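Two-component system sensor histidine kinase (Bacteroides thetaiotaomicron, PDB 3OTT) probably senses saccharides through its extracellular beta-propeller region and passes the signal on by histidine kinase activity, regulating transcription. Local coordinates at residues 549-562 with 573-587. Residues are numbered along the deposited sequence; the frame is centred on the assembly and turned at random.
Sequences QSISFGSFSNNEIL and VSTTNGLWIIDRKTM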
loop_
_atom_site.group_PDB
_atom_site.type_symbol
_atom_site.label_atom_id
_atom_site.label_comp_id
_atom_site.label_asym_id
_atom_site.label_seq_id
_atom_site.Cartn_x
_atom_site.Cartn_y
_atom_site.Cartn_z
ATOM N N GLN B 549 -41.684 25.668 3.458
ATOM C CA GLN B 549 -40.858 26.856 3.718
ATOM C C GLN B 549 -39.465 26.612 3.104
ATOM O O GLN B 549 -38.969 25.493 3.005
ATOM C CB GLN B 549 -40.743 27.136 5.235
ATOM C CG GLN B 549 -41.139 28.547 5.669
ATOM C CD GLN B 549 -40.724 28.871 7.131
ATOM O OE1 GLN B 549 -41.563 28.850 8.030
ATOM N NE2 GLN B 549 -39.431 29.174 7.356
ATOM N N SER B 550 -38.824 27.678 2.702
ATOM C CA SER B 550 -37.658 27.548 1.895
ATOM C C SER B 550 -36.645 28.592 2.302
ATOM O O SER B 550 -37.020 29.681 2.703
ATOM C CB SER B 550 -38.095 27.758 0.436
ATOM O OG SER B 550 -37.036 27.362 -0.357
ATOM N N ILE B 551 -35.359 28.253 2.238
ATOM C CA ILE B 551 -34.294 29.221 2.525
ATOM C C ILE B 551 -33.195 29.073 1.506
ATOM O O ILE B 551 -33.076 28.051 0.846
ATOM C CB ILE B 551 -33.625 28.999 3.912
ATOM C CG1 ILE B 551 -33.253 27.532 4.087
ATOM C CG2 ILE B 551 -34.508 29.520 5.053
ATOM C CD1 ILE B 551 -32.040 27.325 4.895
ATOM N N SER B 552 -32.371 30.096 1.380
ATOM C CA SER B 552 -31.179 29.974 0.562
ATOM C C SER B 552 -30.038 30.292 1.474
ATOM O O SER B 552 -30.178 31.049 2.417
ATOM C CB SER B 552 -31.212 30.925 -0.638
ATOM O OG SER B 552 -31.045 32.248 -0.194
ATOM N N PHE B 553 -28.901 29.691 1.226
ATOM C CA PHE B 553 -27.836 29.884 2.153
ATOM C C PHE B 553 -26.550 30.079 1.406
ATOM O O PHE B 553 -26.299 29.439 0.384
ATOM C CB PHE B 553 -27.742 28.713 3.146
ATOM C CG PHE B 553 -27.620 27.380 2.496
ATOM C CD1 PHE B 553 -26.414 26.983 1.898
ATOM C CD2 PHE B 553 -28.696 26.518 2.465
ATOM C CE1 PHE B 553 -26.288 25.760 1.274
ATOM C CE2 PHE B 553 -28.570 25.278 1.847
ATOM C CZ PHE B 553 -27.358 24.902 1.246
ATOM N N GLY B 554 -25.764 31.010 1.924
ATOM C CA GLY B 554 -24.389 31.214 1.496
ATOM C C GLY B 554 -24.223 31.970 0.206
ATOM O O GLY B 554 -24.988 32.887 -0.116
ATOM N N SER B 555 -23.166 31.584 -0.493
ATOM C CA SER B 555 -22.990 31.831 -1.912
ATOM C C SER B 555 -22.092 30.678 -2.424
ATOM O O SER B 555 -21.502 29.948 -1.606
ATOM C CB SER B 555 -22.367 33.205 -2.133
ATOM O OG SER B 555 -23.283 34.212 -1.749
ATOM N N PHE B 556 -22.016 30.455 -3.738
ATOM C CA PHE B 556 -22.834 31.140 -4.735
ATOM C C PHE B 556 -24.314 30.649 -4.706
ATOM O O PHE B 556 -24.688 29.751 -3.915
ATOM C CB PHE B 556 -22.189 30.963 -6.130
ATOM C CG PHE B 556 -20.764 31.528 -6.241
ATOM C CD1 PHE B 556 -20.527 32.920 -6.148
ATOM C CD2 PHE B 556 -19.669 30.669 -6.468
ATOM C CE1 PHE B 556 -19.213 33.460 -6.260
ATOM C CE2 PHE B 556 -18.345 31.188 -6.587
ATOM C CZ PHE B 556 -18.119 32.596 -6.483
ATOM N N SER B 557 -25.148 31.269 -5.544
ATOM C CA SER B 557 -26.525 30.815 -5.794
ATOM C C SER B 557 -26.515 29.424 -6.467
ATOM O O SER B 557 -27.337 28.544 -6.147
ATOM C CB SER B 557 -27.257 31.859 -6.658
ATOM O OG SER B 557 -28.222 31.286 -7.526
ATOM N N ASN B 558 -25.567 29.235 -7.390
ATOM C CA ASN B 558 -25.394 27.967 -8.103
ATOM C C ASN B 558 -24.257 27.215 -7.393
ATOM O O ASN B 558 -23.085 27.282 -7.812
ATOM C CB ASN B 558 -25.124 28.223 -9.610
ATOM C CG ASN B 558 -26.234 29.120 -10.294
ATOM O OD1 ASN B 558 -27.432 28.754 -10.319
ATOM N ND2 ASN B 558 -25.819 30.278 -10.852
ATOM N N ASN B 559 -24.628 26.556 -6.282
ATOM C CA ASN B 559 -23.716 25.912 -5.328
ATOM C C ASN B 559 -24.283 24.542 -4.956
ATOM O O ASN B 559 -25.232 24.446 -4.201
ATOM C CB ASN B 559 -23.561 26.788 -4.077
ATOM C CG ASN B 559 -22.919 26.046 -2.913
ATOM O OD1 ASN B 559 -21.992 25.261 -3.116
ATOM N ND2 ASN B 559 -23.409 26.287 -1.686
ATOM N N GLU B 560 -23.687 23.492 -5.491
ATOM C CA GLU B 560 -24.278 22.177 -5.505
ATOM C C GLU B 560 -24.287 21.446 -4.169
ATOM O O GLU B 560 -23.313 21.404 -3.452
ATOM C CB GLU B 560 -23.547 21.299 -6.499
ATOM C CG GLU B 560 -23.243 21.926 -7.885
ATOM C CD GLU B 560 -22.375 20.993 -8.751
ATOM O OE1 GLU B 560 -22.198 19.800 -8.355
ATOM O OE2 GLU B 560 -21.880 21.452 -9.819
ATOM N N ILE B 561 -25.402 20.823 -3.872
ATOM C CA ILE B 561 -25.519 19.987 -2.673
ATOM C C ILE B 561 -25.067 18.560 -2.987
ATOM O O ILE B 561 -25.572 17.952 -3.940
ATOM C CB ILE B 561 -26.967 19.978 -2.143
ATOM C CG1 ILE B 561 -27.349 21.390 -1.642
ATOM C CG2 ILE B 561 -27.109 18.972 -1.074
ATOM C CD1 ILE B 561 -28.631 21.443 -0.870
ATOM N N LEU B 562 -24.116 18.053 -2.204
ATOM C CA LEU B 562 -23.531 16.725 -2.456
ATOM C C LEU B 562 -24.195 15.615 -1.593
ATOM O O LEU B 562 -24.413 14.505 -2.072
ATOM C CB LEU B 562 -21.992 16.731 -2.306
ATOM C CG LEU B 562 -21.002 17.620 -3.118
ATOM C CD1 LEU B 562 -19.486 17.334 -2.724
ATOM C CD2 LEU B 562 -21.178 17.573 -4.677
ATOM N N VAL B 573 -25.473 19.532 5.706
ATOM C CA VAL B 573 -25.546 19.660 4.255
ATOM C C VAL B 573 -24.152 19.897 3.710
ATOM O O VAL B 573 -23.533 20.941 3.962
ATOM C CB VAL B 573 -26.494 20.819 3.842
ATOM C CG1 VAL B 573 -26.740 20.811 2.301
ATOM C CG2 VAL B 573 -27.804 20.679 4.523
ATOM N N SER B 574 -23.654 18.909 2.986
ATOM C CA SER B 574 -22.345 18.968 2.371
ATOM C C SER B 574 -22.504 19.469 0.939
ATOM O O SER B 574 -23.371 18.985 0.214
ATOM C CB SER B 574 -21.745 17.583 2.365
ATOM O OG SER B 574 -20.494 17.651 1.747
ATOM N N THR B 575 -21.730 20.481 0.567
ATOM C CA THR B 575 -21.828 21.086 -0.737
ATOM C C THR B 575 -20.407 21.236 -1.283
ATOM O O THR B 575 -19.422 21.080 -0.559
ATOM C CB THR B 575 -22.337 22.553 -0.697
ATOM O OG1 THR B 575 -21.326 23.384 -0.086
ATOM C CG2 THR B 575 -23.650 22.712 0.046
ATOM N N THR B 576 -20.345 21.624 -2.550
ATOM C CA THR B 576 -19.129 21.980 -3.245
ATOM C C THR B 576 -18.330 23.076 -2.546
ATOM O O THR B 576 -17.106 23.126 -2.654
ATOM C CB THR B 576 -19.509 22.514 -4.636
ATOM O OG1 THR B 576 -20.010 21.422 -5.408
ATOM C CG2 THR B 576 -18.279 23.138 -5.343
ATOM N N ASN B 577 -19.030 23.977 -1.859
ATOM C CA ASN B 577 -18.354 25.086 -1.206
ATOM C C ASN B 577 -18.202 24.937 0.329
ATOM O O ASN B 577 -17.792 25.863 1.025
ATOM C CB ASN B 577 -18.989 26.424 -1.645
ATOM C CG ASN B 577 -18.387 26.960 -2.990
ATOM O OD1 ASN B 577 -18.361 26.261 -4.019
ATOM N ND2 ASN B 577 -17.879 28.202 -2.956
ATOM N N GLY B 578 -18.539 23.764 0.846
ATOM C CA GLY B 578 -18.376 23.486 2.263
ATOM C C GLY B 578 -19.575 22.847 2.953
ATOM O O GLY B 578 -20.514 22.347 2.313
ATOM N N LEU B 579 -19.520 22.890 4.268
ATOM C CA LEU B 579 -20.451 22.231 5.125
ATOM C C LEU B 579 -21.380 23.249 5.799
ATOM O O LEU B 579 -20.933 24.183 6.441
ATOM C CB LEU B 579 -19.662 21.456 6.190
ATOM C CG LEU B 579 -20.136 20.078 6.649
ATOM C CD1 LEU B 579 -19.687 19.843 8.145
ATOM C CD2 LEU B 579 -21.592 19.860 6.536
ATOM N N TRP B 580 -22.680 23.064 5.627
ATOM C CA TRP B 580 -23.677 23.868 6.355
ATOM C C TRP B 580 -24.497 23.010 7.310
ATOM O O TRP B 580 -24.885 21.905 6.970
ATOM C CB TRP B 580 -24.624 24.578 5.369
ATOM C CG TRP B 580 -23.878 25.515 4.481
ATOM C CD1 TRP B 580 -23.007 25.183 3.471
ATOM C CD2 TRP B 580 -23.869 26.939 4.566
ATOM N NE1 TRP B 580 -22.468 26.313 2.926
ATOM C CE2 TRP B 580 -22.990 27.409 3.569
ATOM C CE3 TRP B 580 -24.526 27.863 5.388
ATOM C CZ2 TRP B 580 -22.766 28.759 3.354
ATOM C CZ3 TRP B 580 -24.310 29.202 5.191
ATOM C CH2 TRP B 580 -23.434 29.645 4.172
ATOM N N ILE B 581 -24.759 23.552 8.482
ATOM C CA ILE B 581 -25.619 22.966 9.476
ATOM C C ILE B 581 -26.867 23.864 9.662
ATOM O O ILE B 581 -26.743 25.062 9.926
ATOM C CB ILE B 581 -24.865 22.900 10.810
ATOM C CG1 ILE B 581 -23.594 22.050 10.650
ATOM C CG2 ILE B 581 -25.813 22.424 11.979
ATOM C CD1 ILE B 581 -22.849 21.756 12.021
ATOM N N ILE B 582 -28.053 23.264 9.574
ATOM C CA ILE B 582 -29.308 24.016 9.534
ATOM C C ILE B 582 -30.217 23.493 10.615
ATOM O O ILE B 582 -30.468 22.285 10.692
ATOM C CB ILE B 582 -30.036 23.813 8.177
ATOM C CG1 ILE B 582 -29.143 24.241 7.005
ATOM C CG2 ILE B 582 -31.386 24.513 8.127
ATOM C CD1 ILE B 582 -29.668 23.676 5.652
ATOM N N ASP B 583 -30.759 24.397 11.413
ATOM C CA ASP B 583 -31.581 23.969 12.530
ATOM C C ASP B 583 -32.924 23.523 11.998
ATOM O O ASP B 583 -33.524 24.222 11.208
ATOM C CB ASP B 583 -31.767 25.101 13.543
ATOM C CG ASP B 583 -32.785 24.737 14.639
ATOM O OD1 ASP B 583 -34.017 24.763 14.395
ATOM O OD2 ASP B 583 -32.338 24.394 15.748
ATOM N N ARG B 584 -33.405 22.370 12.438
ATOM C CA ARG B 584 -34.616 21.814 11.857
ATOM C C ARG B 584 -35.902 22.620 12.136
ATOM O O ARG B 584 -36.868 22.502 11.384
ATOM C CB ARG B 584 -34.786 20.350 12.236
ATOM C CG ARG B 584 -33.780 19.439 11.505
ATOM C CD ARG B 584 -34.181 17.939 11.610
ATOM N NE ARG B 584 -34.236 17.366 12.964
ATOM C CZ ARG B 584 -35.362 17.058 13.636
ATOM N NH1 ARG B 584 -36.560 17.281 13.116
ATOM N NH2 ARG B 584 -35.303 16.523 14.856
ATOM N N LYS B 585 -35.918 23.422 13.200
ATOM C CA LYS B 585 -37.136 24.180 13.541
ATOM C C LYS B 585 -37.076 25.625 13.027
ATOM O O LYS B 585 -38.029 26.068 12.370
ATOM C CB LYS B 585 -37.517 24.076 15.045
ATOM C CG LYS B 585 -37.996 22.641 15.481
ATOM C CD LYS B 585 -38.624 22.622 16.943
ATOM C CE LYS B 585 -37.600 22.548 18.142
ATOM N NZ LYS B 585 -38.128 23.061 19.521
ATOM N N THR B 586 -35.953 26.325 13.240
ATOM C CA THR B 586 -35.857 27.727 12.793
ATOM C C THR B 586 -35.415 27.873 11.344
ATOM O O THR B 586 -35.696 28.882 10.706
ATOM C CB THR B 586 -34.871 28.545 13.625
ATOM O OG1 THR B 586 -33.548 28.042 13.378
ATOM C CG2 THR B 586 -35.232 28.498 15.129
ATOM N N MET B 587 -34.674 26.887 10.858
ATOM C CA MET B 587 -34.094 26.909 9.498
ATOM C C MET B 587 -32.919 27.886 9.297
ATOM O O MET B 587 -32.521 28.108 8.143
ATOM C CB MET B 587 -35.150 27.073 8.390
ATOM C CG MET B 587 -36.050 25.864 8.263
ATOM S SD MET B 587 -37.253 26.002 6.930
ATOM C CE MET B 587 -36.279 25.560 5.446
#
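Phe553, its CG lodged between the backbone N and the carbonyl carbon (chi1 55°), and Trp580, its CG anti to the carbonyl carbon (chi1 -61°), swing their rings together between adjacent propeller blades. Phe553 CD1 sits over one face of the indole, 3.7 Å from Trp580 CD2, while the phenyl plane is inclined at 36° to the five-membered ring of the indole, an oblique pairing. Phe553 CB adds a CH-pi contact to the six-membered ring, and Gly554 CA reaches Trp580 CH2 at 3.2 Å, where a side chain would collide with the indole. Farther round the phenylalanine, Thr575 CG2 meets its edge, with Val573 CG1 near CZ and Ile582 CD1 near CE2. Were Trp580 an alanine, Phe553 would probably lose its aromatic partner, and a gap would be likely to open beside Gly554 CA. Met587 brings CE to 3.9 Å from Ile551 CG1 on the outer strand of the preceding blade. Where the chain enters the next blade, Leu562 N donates to Ser574 O (2.7 Å) and Thr576 N to Glu560 O (3.1 Å), flanking the non-hydrogen-bonded Ile561-Thr575 pair. Apolar and aromatic packing therefore joins one blade to the next, whereas two backbone hydrogen bonds join 560-562 to 574-576 within a single blade.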